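Long-range contacts in tannase (Lactobacillus plantarum, PDB 3WA7), which probably hydrolyses the galloyl ester bonds of tannins to release gallic acid, as a tannase of the alpha/beta-hydrolase class: residues A[38-43]-A[112-117]; A[44-49]-A[81-86]; A[87-92]-A[236-241]; A[158-163]-A[452-457]; A[228-233]-A[244-249]. All coordinates share one frame; numbering follows the deposited sequence.

Interaction 1 of 5, residues A[38-43]-A[112-117]; sequences PVAAIQ and GIRGRT
Arg114 of the 112-117 loop lies against residues 38-43, which include a type I beta turn from Ala40 to Gln43. Its chain leaves CB with CG anti to the carbonyl carbon (chi1 -77°). Arg114 CG then lies 3.8 Å from Ile42 CG2, with Ala40 CB and Gln43 CG slightly farther off. Arg114 CD passes beside the Gln43 amide. Arg114 NE comes within 3.1 Å of Gln43 NE2, which lies over one face of the guanidinium, near CZ and NH2 as well. NE and NE2 are both donors, so this is not a bond. Both turn to the Asp135 carboxylate of helix 131-145. Arg114 NH1 ends 3.6 Å from Val39 CG2. The other end of the Gln43 amide holds the turn: OE1 accepts from Val39 N at 2.7 Å and from Ala40 N at 3.2 Å. A leucine in place of Gln43 would probably leave the Val39 and Ala40 N-H groups without this acceptor and Asp135 without one donor. Ile42 CD1 packs 3.3 Å from Ile113 O, and Gly112 CA makes a CA-H...O contact to Ile42 O at 3.3 Å. The segments share no conventional hydrogen bond, but a shared carboxylate, Asp135, takes a donor from each.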
# COMPACT_ATOMS: atom_id res chain seq x y z
N PRO A 38 -24.39 -3.63 5.49
CA PRO A 38 -23.44 -3.94 4.43
C PRO A 38 -24.11 -3.95 3.06
O PRO A 38 -25.29 -4.26 2.94
CB PRO A 38 -22.91 -5.32 4.83
CG PRO A 38 -24.11 -5.94 5.48
CD PRO A 38 -24.62 -4.81 6.35
N VAL A 39 -23.34 -3.61 2.02
CA VAL A 39 -23.87 -3.59 0.66
C VAL A 39 -23.24 -4.68 -0.20
O VAL A 39 -23.65 -4.90 -1.34
CB VAL A 39 -23.63 -2.22 -0.01
CG1 VAL A 39 -24.40 -1.14 0.73
CG2 VAL A 39 -22.13 -1.90 -0.01
N ALA A 40 -22.24 -5.37 0.36
CA ALA A 40 -21.55 -6.43 -0.36
C ALA A 40 -21.13 -7.54 0.59
O ALA A 40 -20.78 -7.28 1.74
CB ALA A 40 -20.32 -5.87 -1.08
N ALA A 41 -21.17 -8.78 0.11
CA ALA A 41 -20.83 -9.94 0.92
C ALA A 41 -19.40 -9.93 1.44
O ALA A 41 -19.12 -10.48 2.50
CB ALA A 41 -21.08 -11.22 0.12
N ILE A 42 -18.50 -9.28 0.71
CA ILE A 42 -17.10 -9.22 1.10
C ILE A 42 -16.87 -8.45 2.40
O ILE A 42 -15.81 -8.57 3.02
CB ILE A 42 -16.24 -8.60 -0.03
CG1 ILE A 42 -14.76 -8.91 0.20
CG2 ILE A 42 -16.48 -7.09 -0.10
CD1 ILE A 42 -13.86 -8.52 -0.95
N GLN A 43 -17.86 -7.66 2.82
CA GLN A 43 -17.74 -6.86 4.03
C GLN A 43 -17.88 -7.63 5.34
O GLN A 43 -18.84 -7.44 6.09
CB GLN A 43 -18.74 -5.70 4.00
CG GLN A 43 -18.46 -4.67 2.91
CD GLN A 43 -19.50 -3.56 2.88
OE1 GLN A 43 -20.68 -3.81 2.62
NE2 GLN A 43 -19.06 -2.34 3.15
N GLY A 112 -12.33 -8.06 5.06
CA GLY A 112 -12.57 -8.10 3.63
C GLY A 112 -12.85 -6.67 3.23
O GLY A 112 -13.53 -5.94 3.96
N ILE A 113 -12.34 -6.26 2.07
CA ILE A 113 -12.48 -4.88 1.61
C ILE A 113 -13.04 -4.79 0.19
O ILE A 113 -12.58 -5.48 -0.71
CB ILE A 113 -11.09 -4.18 1.61
CG1 ILE A 113 -10.47 -4.26 3.02
CG2 ILE A 113 -11.22 -2.74 1.14
CD1 ILE A 113 -11.26 -3.51 4.08
N ARG A 114 -14.05 -3.94 0.00
CA ARG A 114 -14.65 -3.75 -1.32
C ARG A 114 -13.62 -3.19 -2.30
O ARG A 114 -12.72 -2.44 -1.92
CB ARG A 114 -15.83 -2.78 -1.24
CG ARG A 114 -17.10 -3.37 -0.68
CD ARG A 114 -18.14 -2.27 -0.57
NE ARG A 114 -17.79 -1.31 0.47
CZ ARG A 114 -18.35 -0.12 0.62
NH1 ARG A 114 -19.30 0.28 -0.22
NH2 ARG A 114 -18.00 0.66 1.63
N GLY A 115 -13.79 -3.55 -3.58
CA GLY A 115 -12.90 -3.09 -4.62
C GLY A 115 -13.68 -2.55 -5.81
O GLY A 115 -14.90 -2.66 -5.85
N ARG A 116 -12.96 -2.01 -6.79
CA ARG A 116 -13.57 -1.40 -7.97
C ARG A 116 -14.54 -2.25 -8.78
O ARG A 116 -15.38 -1.72 -9.50
CB ARG A 116 -12.48 -0.85 -8.90
CG ARG A 116 -11.49 -1.89 -9.42
CD ARG A 116 -10.28 -1.20 -10.05
NE ARG A 116 -9.23 -2.13 -10.45
CZ ARG A 116 -9.20 -2.80 -11.60
NH1 ARG A 116 -10.19 -2.65 -12.49
NH2 ARG A 116 -8.19 -3.60 -11.88
N THR A 117 -14.45 -3.57 -8.65
CA THR A 117 -15.33 -4.47 -9.38
C THR A 117 -16.51 -4.96 -8.54
O THR A 117 -17.38 -5.66 -9.04
CB THR A 117 -14.56 -5.71 -9.91
OG1 THR A 117 -13.86 -6.32 -8.82
CG2 THR A 117 -13.58 -5.31 -11.00

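Interaction 2 of 5, residues A[44-49]-A[81-86]; sequences VLNVFV and GPADDP
Phe48, Ala83 and Asn46 bury the most surface where strand 44-50 meets the loop 81-86. Phe48 receives Pro86 on one face of its ring. Pro86 CD sits over the ring centre, 3.4 Å from the centroid and 13° off the normal, a CH-pi contact. Two oxygens approach the ring edge near its plane: Asp84 O is 3.5 Å from Phe48 CE1, and Asp85 OD2 is 3.6 Å from Phe48 CZ. The hydrogens of this edge are slightly positive, which probably makes the approach favourable. Asp85 OD2 has its main partner elsewhere, in a salt bridge with Arg30. An alanine in place of Phe48 would probably leave Pro86 CD without its ring face and open a gap beside Asp85. Asn46 makes the hydrogen bond of the contact. With CG anti to the carbonyl carbon (chi1 -62°), ND2 points at the loop and donates to Asp84 O at 2.9 Å. The bond is nearly straight, 171°. It lies in the Asn46 amide plane but comes from above the Asp84 carbonyl plane. Asn46 OD1 is taken by Asn31 N of strand 22-33. Ala83 CB fills the space beside this bond, 3.5 Å from Asn46 ND2. From helix 95-103, Leu102 touches Phe48, and Ile98 touches Pro86 and Asp84. This is loop packing against a face of the central mixed sheet of an alpha/beta-hydrolase fold.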
# COMPACT_ATOMS: atom_id res chain seq x y z
N VAL A 44 -16.92 -8.51 5.60
CA VAL A 44 -16.88 -9.30 6.82
C VAL A 44 -15.42 -9.35 7.23
O VAL A 44 -14.53 -9.05 6.43
CB VAL A 44 -17.40 -10.75 6.62
CG1 VAL A 44 -18.88 -10.74 6.28
CG2 VAL A 44 -16.59 -11.45 5.53
N LEU A 45 -15.15 -9.71 8.48
CA LEU A 45 -13.78 -9.80 8.93
C LEU A 45 -13.56 -11.08 9.72
O LEU A 45 -14.52 -11.70 10.21
CB LEU A 45 -13.40 -8.57 9.77
CG LEU A 45 -14.17 -8.18 11.03
CD1 LEU A 45 -13.83 -9.12 12.18
CD2 LEU A 45 -13.82 -6.75 11.42
N ASN A 46 -12.30 -11.50 9.81
CA ASN A 46 -11.93 -12.70 10.55
C ASN A 46 -10.99 -12.30 11.67
O ASN A 46 -10.14 -11.42 11.50
CB ASN A 46 -11.20 -13.71 9.64
CG ASN A 46 -12.07 -14.20 8.50
OD1 ASN A 46 -13.29 -14.30 8.62
ND2 ASN A 46 -11.43 -14.56 7.39
N VAL A 47 -11.14 -12.96 12.82
CA VAL A 47 -10.31 -12.68 13.99
C VAL A 47 -9.52 -13.93 14.37
O VAL A 47 -10.08 -15.01 14.50
CB VAL A 47 -11.19 -12.27 15.19
CG1 VAL A 47 -10.31 -12.01 16.41
CG2 VAL A 47 -12.00 -11.04 14.84
N PHE A 48 -8.21 -13.77 14.54
CA PHE A 48 -7.35 -14.88 14.91
C PHE A 48 -6.55 -14.50 16.15
O PHE A 48 -5.91 -13.44 16.20
CB PHE A 48 -6.43 -15.25 13.75
CG PHE A 48 -7.17 -15.54 12.48
CD1 PHE A 48 -7.27 -14.57 11.48
CD2 PHE A 48 -7.83 -16.75 12.32
CE1 PHE A 48 -8.02 -14.81 10.33
CE2 PHE A 48 -8.58 -17.00 11.17
CZ PHE A 48 -8.67 -16.03 10.17
N VAL A 49 -6.60 -15.37 17.16
CA VAL A 49 -5.95 -15.10 18.43
C VAL A 49 -5.05 -16.23 18.92
O VAL A 49 -5.46 -17.39 18.92
CB VAL A 49 -7.02 -14.85 19.52
CG1 VAL A 49 -6.36 -14.47 20.84
CG2 VAL A 49 -8.00 -13.77 19.06
N GLY A 81 -10.56 -7.12 -1.80
CA GLY A 81 -9.60 -7.91 -1.04
C GLY A 81 -10.35 -8.73 -0.01
O GLY A 81 -10.77 -8.20 1.02
N PRO A 82 -10.54 -10.03 -0.26
CA PRO A 82 -11.26 -10.89 0.69
C PRO A 82 -10.58 -11.03 2.04
O PRO A 82 -9.37 -10.88 2.16
CB PRO A 82 -11.36 -12.22 -0.06
CG PRO A 82 -10.13 -12.22 -0.90
CD PRO A 82 -10.08 -10.80 -1.43
N ALA A 83 -11.38 -11.31 3.07
CA ALA A 83 -10.86 -11.49 4.43
C ALA A 83 -9.87 -12.65 4.39
O ALA A 83 -10.19 -13.73 3.90
CB ALA A 83 -12.01 -11.80 5.39
N ASP A 84 -8.67 -12.42 4.93
CA ASP A 84 -7.62 -13.44 4.92
C ASP A 84 -7.77 -14.47 6.03
O ASP A 84 -8.58 -14.31 6.94
CB ASP A 84 -6.25 -12.77 5.01
CG ASP A 84 -5.20 -13.45 4.14
OD1 ASP A 84 -5.44 -14.59 3.70
OD2 ASP A 84 -4.13 -12.85 3.91
N ASP A 85 -6.95 -15.52 5.96
CA ASP A 85 -7.01 -16.60 6.94
C ASP A 85 -5.64 -17.28 6.95
O ASP A 85 -5.03 -17.43 5.89
CB ASP A 85 -8.09 -17.59 6.50
CG ASP A 85 -8.42 -18.62 7.56
OD1 ASP A 85 -7.52 -19.38 7.97
OD2 ASP A 85 -9.60 -18.68 7.96
N PRO A 86 -5.13 -17.68 8.13
CA PRO A 86 -3.82 -18.33 8.14
C PRO A 86 -3.83 -19.67 7.40
O PRO A 86 -2.77 -20.22 7.09
CB PRO A 86 -3.51 -18.47 9.63
CG PRO A 86 -4.87 -18.59 10.25
CD PRO A 86 -5.67 -17.55 9.49

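Interaction 3 of 5, residues A[87-92]-A[236-241]; sequences QRVTWP and TKNGRP
Trp91 packs between two prolines, with Pro241 CD over one face of its indole and Pro92 CB over the opposite face. Pro241 belongs to the tip region of the beta hairpin made by strands 225-232 and 241-249. The contact therefore joins that hairpin to the loop leading into helix 95-103. Pro241 CD lies 3.6 Å from the centroid of the six-membered ring, 17° off its normal, a CH-pi contact. Pro92 follows a cis peptide bond. With CG anti to the backbone N (chi1 175°), the indole is carried out to Pro241. Gly239 O also comes to 3.6 Å from Trp91 CE3. The Arg88 guanidinium has Thr90 CB over one face and Pro92 N at its edge, in plane. Its NE donates to Pro92 O at 2.9 Å, which ties the loop to itself. Gly239 has a positive phi; a beta carbon here would press on the carbonyl O of Asn238 and sit tightly against Thr90 CG2. Val89 O lies close to Asn238, 3.0 Å from its CB. Asn238 O takes an almost straight hydrogen bond from Trp91 N at 2.8 Å, and Thr90 CA adds a CA-H...O contact to Asn238 O at 3.3 Å.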
# COMPACT_ATOMS: atom_id res chain seq x y z
N GLN A 87 -5.02 -20.19 7.12
CA GLN A 87 -5.16 -21.46 6.42
C GLN A 87 -5.57 -21.26 4.96
O GLN A 87 -5.82 -22.23 4.24
CB GLN A 87 -6.19 -22.36 7.13
CG GLN A 87 -5.89 -22.59 8.61
CD GLN A 87 -6.82 -23.61 9.25
OE1 GLN A 87 -8.05 -23.54 9.11
NE2 GLN A 87 -6.24 -24.56 9.97
N ARG A 88 -5.64 -20.01 4.53
CA ARG A 88 -6.01 -19.69 3.15
C ARG A 88 -4.81 -19.94 2.24
O ARG A 88 -3.67 -19.67 2.63
CB ARG A 88 -6.45 -18.22 3.05
CG ARG A 88 -6.82 -17.76 1.63
CD ARG A 88 -7.22 -16.28 1.63
NE ARG A 88 -7.36 -15.74 0.27
CZ ARG A 88 -8.46 -15.82 -0.47
NH1 ARG A 88 -9.54 -16.43 0.01
NH2 ARG A 88 -8.48 -15.30 -1.69
N VAL A 89 -5.05 -20.46 1.05
CA VAL A 89 -3.97 -20.73 0.10
C VAL A 89 -4.27 -20.10 -1.25
O VAL A 89 -3.39 -19.98 -2.10
CB VAL A 89 -3.74 -22.25 -0.09
CG1 VAL A 89 -3.39 -22.90 1.24
CG2 VAL A 89 -4.99 -22.90 -0.69
N THR A 90 -5.52 -19.68 -1.44
CA THR A 90 -5.95 -19.09 -2.70
C THR A 90 -5.56 -17.62 -2.85
O THR A 90 -5.75 -16.82 -1.94
CB THR A 90 -7.48 -19.20 -2.87
OG1 THR A 90 -7.87 -20.57 -2.75
CG2 THR A 90 -7.91 -18.66 -4.22
N TRP A 91 -5.01 -17.28 -4.01
CA TRP A 91 -4.61 -15.92 -4.31
C TRP A 91 -5.86 -15.04 -4.37
O TRP A 91 -6.88 -15.46 -4.92
CB TRP A 91 -3.89 -15.88 -5.67
CG TRP A 91 -3.54 -14.51 -6.14
CD1 TRP A 91 -2.44 -13.79 -5.81
CD2 TRP A 91 -4.31 -13.70 -7.04
NE1 TRP A 91 -2.46 -12.57 -6.44
CE2 TRP A 91 -3.60 -12.49 -7.20
CE3 TRP A 91 -5.52 -13.87 -7.72
CZ2 TRP A 91 -4.07 -11.45 -8.02
CZ3 TRP A 91 -5.99 -12.84 -8.53
CH2 TRP A 91 -5.26 -11.65 -8.67
N PRO A 92 -5.81 -13.83 -3.79
CA PRO A 92 -4.68 -13.23 -3.09
C PRO A 92 -4.72 -13.58 -1.60
O PRO A 92 -5.80 -13.61 -1.00
CB PRO A 92 -4.88 -11.75 -3.33
CG PRO A 92 -6.37 -11.63 -3.22
CD PRO A 92 -6.87 -12.82 -4.02
N THR A 236 -2.61 -20.33 -12.35
CA THR A 236 -1.49 -21.18 -12.02
C THR A 236 -1.82 -21.78 -10.67
O THR A 236 -3.00 -21.92 -10.32
CB THR A 236 -0.17 -20.38 -11.92
OG1 THR A 236 -0.34 -19.32 -10.97
CG2 THR A 236 0.21 -19.80 -13.27
N LYS A 237 -0.80 -22.12 -9.90
CA LYS A 237 -1.01 -22.70 -8.58
C LYS A 237 -1.76 -21.77 -7.64
O LYS A 237 -1.48 -20.57 -7.57
CB LYS A 237 0.34 -23.08 -7.95
CG LYS A 237 1.32 -21.92 -7.82
CD LYS A 237 1.83 -21.46 -9.18
CE LYS A 237 2.76 -20.27 -9.06
NZ LYS A 237 3.24 -19.81 -10.40
N ASN A 238 -2.73 -22.33 -6.92
CA ASN A 238 -3.53 -21.60 -5.94
C ASN A 238 -4.36 -20.41 -6.43
O ASN A 238 -4.54 -19.43 -5.70
CB ASN A 238 -2.62 -21.15 -4.79
CG ASN A 238 -1.93 -22.32 -4.12
OD1 ASN A 238 -2.58 -23.28 -3.69
ND2 ASN A 238 -0.61 -22.26 -4.02
N GLY A 239 -4.87 -20.49 -7.65
CA GLY A 239 -5.72 -19.42 -8.16
C GLY A 239 -5.08 -18.17 -8.72
O GLY A 239 -5.78 -17.22 -9.05
N ARG A 240 -3.75 -18.14 -8.81
CA ARG A 240 -3.07 -16.97 -9.35
C ARG A 240 -3.31 -16.98 -10.86
O ARG A 240 -3.10 -17.99 -11.52
CB ARG A 240 -1.57 -17.05 -9.07
CG ARG A 240 -0.77 -15.95 -9.75
CD ARG A 240 0.72 -16.25 -9.72
NE ARG A 240 1.48 -15.33 -10.55
CZ ARG A 240 2.78 -15.44 -10.79
NH1 ARG A 240 3.47 -16.45 -10.26
NH2 ARG A 240 3.40 -14.56 -11.57
N PRO A 241 -3.76 -15.85 -11.42
CA PRO A 241 -4.01 -15.82 -12.87
C PRO A 241 -2.75 -16.07 -13.69
O PRO A 241 -1.65 -15.71 -13.27
CB PRO A 241 -4.59 -14.43 -13.09
CG PRO A 241 -3.91 -13.61 -12.03
CD PRO A 241 -3.99 -14.52 -10.82

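Interaction 4 of 5, residues A[158-163]-A[452-457]. With SO4 (sulfate ion), chain C.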
# COMPACT_ATOMS: atom_id res chain seq x y z
N ILE A 158 -2.05 -2.09 13.96
CA ILE A 158 -1.03 -1.85 12.95
C ILE A 158 -1.51 -2.43 11.64
O ILE A 158 -1.70 -3.64 11.51
CB ILE A 158 0.30 -2.53 13.34
CG1 ILE A 158 0.75 -2.01 14.71
CG2 ILE A 158 1.38 -2.22 12.29
CD1 ILE A 158 1.97 -2.71 15.26
N THR A 159 -1.74 -1.56 10.66
CA THR A 159 -2.21 -2.03 9.36
C THR A 159 -1.04 -2.48 8.49
O THR A 159 0.10 -2.06 8.69
CB THR A 159 -2.99 -0.93 8.61
OG1 THR A 159 -2.25 0.30 8.63
CG2 THR A 159 -4.36 -0.72 9.24
N ASN A 160 -1.34 -3.35 7.54
CA ASN A 160 -0.32 -3.83 6.62
C ASN A 160 -0.98 -4.15 5.29
O ASN A 160 -2.13 -4.58 5.25
CB ASN A 160 0.37 -5.09 7.16
CG ASN A 160 1.54 -5.52 6.30
OD1 ASN A 160 2.36 -4.69 5.90
ND2 ASN A 160 1.62 -6.81 6.00
N GLY A 161 -0.25 -3.92 4.21
CA GLY A 161 -0.80 -4.19 2.90
C GLY A 161 0.28 -4.00 1.86
O GLY A 161 1.30 -3.37 2.14
N THR A 162 0.04 -4.54 0.67
CA THR A 162 0.99 -4.44 -0.43
C THR A 162 0.36 -3.77 -1.65
O THR A 162 -0.81 -4.00 -1.95
CB THR A 162 1.47 -5.86 -0.84
OG1 THR A 162 2.17 -6.46 0.25
CG2 THR A 162 2.39 -5.78 -2.05
N SER A 163 1.13 -2.92 -2.33
CA SER A 163 0.67 -2.22 -3.54
C SER A 163 -0.54 -1.34 -3.23
O SER A 163 -0.46 -0.45 -2.39
CB SER A 163 0.32 -3.25 -4.62
OG SER A 163 0.15 -2.64 -5.89
N SER A 452 6.16 -6.52 -4.73
CA SER A 452 5.68 -7.53 -3.79
C SER A 452 5.72 -7.00 -2.37
O SER A 452 6.07 -5.84 -2.14
CB SER A 452 6.56 -8.77 -3.89
OG SER A 452 7.90 -8.44 -3.55
N GLY A 453 5.37 -7.85 -1.41
CA GLY A 453 5.39 -7.44 -0.01
C GLY A 453 5.58 -8.61 0.93
O GLY A 453 5.70 -9.76 0.49
N ASP A 454 5.61 -8.33 2.23
CA ASP A 454 5.75 -9.36 3.27
C ASP A 454 6.94 -10.30 3.06
O ASP A 454 6.87 -11.47 3.44
CB ASP A 454 4.46 -10.18 3.35
CG ASP A 454 3.27 -9.37 3.85
OD1 ASP A 454 3.29 -8.13 3.74
OD2 ASP A 454 2.30 -9.98 4.36
N TYR A 455 8.02 -9.80 2.48
CA TYR A 455 9.20 -10.63 2.22
C TYR A 455 10.30 -10.47 3.27
O TYR A 455 11.35 -11.11 3.18
CB TYR A 455 9.77 -10.28 0.84
CG TYR A 455 9.86 -8.79 0.60
CD1 TYR A 455 10.79 -8.01 1.27
CD2 TYR A 455 8.96 -8.15 -0.26
CE1 TYR A 455 10.84 -6.63 1.10
CE2 TYR A 455 9.00 -6.77 -0.44
CZ TYR A 455 9.94 -6.02 0.25
OH TYR A 455 9.97 -4.65 0.10
N ASP A 456 10.04 -9.64 4.28
CA ASP A 456 11.01 -9.37 5.34
C ASP A 456 10.36 -9.41 6.71
O ASP A 456 10.58 -8.53 7.54
CB ASP A 456 11.59 -7.97 5.12
CG ASP A 456 10.51 -6.91 5.04
OD1 ASP A 456 9.32 -7.29 5.08
OD2 ASP A 456 10.83 -5.71 4.93
N LEU A 457 9.56 -10.44 6.97
CA LEU A 457 8.85 -10.55 8.24
C LEU A 457 9.73 -10.45 9.49
O LEU A 457 9.29 -9.91 10.52
CB LEU A 457 8.02 -11.83 8.27
CG LEU A 457 6.99 -11.93 7.14
CD1 LEU A 457 6.11 -13.16 7.35
CD2 LEU A 457 6.14 -10.67 7.09
S SO4 C . -1.26 -5.27 -7.90
O1 SO4 C . -1.64 -6.56 -7.28
O2 SO4 C . 0.19 -5.23 -8.12
O3 SO4 C . -1.94 -5.15 -9.19
O4 SO4 C . -1.66 -4.16 -7.01
O HOH W 1 0.06 -9.17 5.58
O HOH W 2 1.04 -6.94 2.63
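Asn160 and Asp454 meet because of their first torsions. Asn160 holds CG anti to the backbone N (chi1 -173°), and Asp454 holds CG anti to the carbonyl carbon (chi1 -67°). The two groups come from opposite directions. Asn160 ND2 donates to Asp454 OD1 at 3.1 Å (156°), on the syn side of the carboxylate. Water 1 forms a second link: it accepts from Asn160 ND2 at 2.9 Å and donates to Asp454 OD2 at 2.7 Å. Water 2 donates to Asp454 OD1 at 2.8 Å and is hydrogen-bonded to Thr162 OG1. The carboxylate is thus gripped at both oxygens, and Thr97 OG1 also bonds OD2. Thr162 OG1 packs 3.4 Å from Gly453 CA, where a beta carbon would clash. Thr162 CG2 lies 3.6 Å from Ser452 C. Next in the chain, Ser163 has a positive phi, consistent with a nucleophile elbow of the GxSxG type. It is probably the nucleophile of a Ser-His-Asp triad with His451 and Asp419. Ser163 OG bonds His451 NE2 and donates to a sulfate O4 at 2.6 Å. The sulfate probably comes from the crystallisation liquor. Asn160 lies on strand 157-160, and its OD1 bonds Ser201 OG of the neighbouring strand 199-203. Helix 164-174 follows Ser163, helix 457-468 follows Asp456, and Thr97 belongs to helix 95-103.

Interaction 5 of 5, residues A[228-233]-A[244-249]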
# COMPACT_ATOMS: atom_id res chain seq x y z
N ARG A 228 5.94 -5.73 -19.66
CA ARG A 228 5.17 -6.15 -18.49
C ARG A 228 4.51 -7.49 -18.76
O ARG A 228 4.69 -8.08 -19.82
CB ARG A 228 4.11 -5.10 -18.14
CG ARG A 228 3.01 -4.94 -19.19
CD ARG A 228 2.24 -3.64 -19.00
NE ARG A 228 1.54 -3.57 -17.72
CZ ARG A 228 0.89 -2.49 -17.29
NH1 ARG A 228 0.86 -1.39 -18.03
NH2 ARG A 228 0.26 -2.50 -16.12
N TYR A 229 3.76 -7.97 -17.78
CA TYR A 229 3.04 -9.23 -17.92
C TYR A 229 1.57 -8.93 -17.65
O TYR A 229 1.22 -8.35 -16.63
CB TYR A 229 3.54 -10.28 -16.92
CG TYR A 229 4.92 -10.82 -17.25
CD1 TYR A 229 6.07 -10.12 -16.90
CD2 TYR A 229 5.07 -12.02 -17.94
CE1 TYR A 229 7.34 -10.59 -17.23
CE2 TYR A 229 6.33 -12.51 -18.28
CZ TYR A 229 7.46 -11.79 -17.92
OH TYR A 229 8.71 -12.26 -18.26
N GLN A 230 0.70 -9.31 -18.59
CA GLN A 230 -0.72 -9.08 -18.42
C GLN A 230 -1.44 -10.38 -18.11
O GLN A 230 -1.21 -11.40 -18.76
CB GLN A 230 -1.33 -8.44 -19.67
CG GLN A 230 -1.41 -9.36 -20.87
CD GLN A 230 -2.29 -8.79 -21.97
OE1 GLN A 230 -2.03 -7.72 -22.50
NE2 GLN A 230 -3.35 -9.52 -22.30
N PRO A 231 -2.33 -10.36 -17.11
CA PRO A 231 -3.07 -11.56 -16.74
C PRO A 231 -3.99 -12.01 -17.88
O PRO A 231 -4.53 -11.18 -18.60
CB PRO A 231 -3.85 -11.12 -15.50
CG PRO A 231 -4.08 -9.67 -15.76
CD PRO A 231 -2.73 -9.22 -16.27
N VAL A 232 -4.13 -13.32 -18.04
CA VAL A 232 -4.98 -13.87 -19.08
C VAL A 232 -5.86 -14.97 -18.50
O VAL A 232 -5.79 -15.26 -17.30
CB VAL A 232 -4.15 -14.44 -20.24
CG1 VAL A 232 -3.33 -13.33 -20.89
CG2 VAL A 232 -3.24 -15.55 -19.74
N ALA A 233 -6.69 -15.58 -19.33
CA ALA A 233 -7.57 -16.64 -18.88
C ALA A 233 -6.76 -17.80 -18.30
O ALA A 233 -5.68 -18.12 -18.80
CB ALA A 233 -8.44 -17.14 -20.03
N GLU A 244 1.02 -13.48 -19.44
CA GLU A 244 1.66 -13.53 -20.74
C GLU A 244 2.47 -12.26 -20.89
O GLU A 244 1.98 -11.17 -20.59
CB GLU A 244 0.62 -13.64 -21.85
CG GLU A 244 0.10 -15.05 -22.07
CD GLU A 244 -0.93 -15.12 -23.18
OE1 GLU A 244 -0.70 -14.49 -24.23
OE2 GLU A 244 -1.95 -15.81 -23.00
N PRO A 245 3.72 -12.38 -21.35
CA PRO A 245 4.57 -11.20 -21.52
C PRO A 245 4.05 -10.31 -22.65
O PRO A 245 3.63 -10.80 -23.69
CB PRO A 245 5.93 -11.80 -21.84
CG PRO A 245 5.57 -13.04 -22.60
CD PRO A 245 4.43 -13.60 -21.77
N VAL A 246 4.08 -9.01 -22.41
CA VAL A 246 3.63 -8.05 -23.41
C VAL A 246 4.58 -6.87 -23.41
O VAL A 246 5.12 -6.49 -22.37
CB VAL A 246 2.20 -7.55 -23.10
CG1 VAL A 246 1.21 -8.71 -23.23
CG2 VAL A 246 2.13 -6.96 -21.71
N SER A 247 4.80 -6.29 -24.58
CA SER A 247 5.70 -5.15 -24.69
C SER A 247 5.25 -4.23 -25.81
O SER A 247 4.36 -4.57 -26.59
CB SER A 247 7.13 -5.63 -24.96
OG SER A 247 7.22 -6.30 -26.20
N GLY A 248 5.87 -3.06 -25.89
CA GLY A 248 5.52 -2.12 -26.92
C GLY A 248 6.48 -0.95 -26.97
O GLY A 248 7.32 -0.79 -26.09
N GLN A 249 6.36 -0.15 -28.02
CA GLN A 249 7.19 1.02 -28.22
C GLN A 249 6.31 2.26 -28.13
O GLN A 249 5.23 2.29 -28.71
CB GLN A 249 7.86 0.98 -29.60
CG GLN A 249 8.93 -0.07 -29.77
CD GLN A 249 10.14 0.19 -28.90
OE1 GLN A 249 10.61 1.33 -28.80
NE2 GLN A 249 10.66 -0.86 -28.28
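Arg228 and Val246 form a hydrogen-bonded pair of an antiparallel beta hairpin. Arg228 N donates to Val246 O at 2.9 Å, and Val246 N donates to Arg228 O at 2.8 Å. Gln230 and Glu244 form the second such pair, with Gln230 N to Glu244 O at 3.0 Å and Glu244 N to Gln230 O at 3.1 Å. Between them Tyr229 and Pro245 make a non-hydrogen-bonded pair. Proline suits this place, since no cross-strand N-H is needed from it. On their face of the sheet, Tyr229 CE2 lies 3.7 Å from Pro245 CB, with the ring set obliquely. The other face carries Arg228, Gln230, Glu244 and Val246. There Val246 fits between two neighbours: its CG2 is 3.3 Å from Arg228 CG, a tight approach, and its CG1 is 3.6 Å from Gln230 CG. Gln230 reaches Val246 with CG placed between the backbone N and the carbonyl carbon (chi1 70°). Val232 sets both its methyls against Glu244 OE2, with Val232 CG2 at 3.5 Å. The strands cross at 129°, a strong twist. Outside this set, the ladder continues with Val232 to Lys242 and Gly248 to Trp226. Phe243 touches Tyr229, and Trp226 touches Val246. The Arg228 side chain turns to Met342 and Lys343. Backbone bonds thus hold the strands, and the side chains add mostly apolar contact at a partly exposed surface.

How the interactions relate
Interactions 1, 2, 3 and 5 touch in sequence. Interactions 1 and 2 meet through probable backbone hydrogen bonds, Gly112 N to Val44 O (2.8 Å) and Ile113 N to Gly81 O (2.7 Å). Interaction 2 touches interaction 3 where Pro82 CG packs 3.6 Å from Arg88 NH2. Interaction 3 touches interaction 5 at Pro241 CB and Pro231 CB, 4.2 Å apart. Interaction 4 touches none of them. It carries the probable nucleophile and lies nearest to the centre of the chain. Its centre is about 16 Å from that of interaction 2, with which it shares the central sheet, and about 17 Å from that of interaction 3. The sulfate at Ser163 lies about 6 Å from the Trp91 side chain and may mark the pocket.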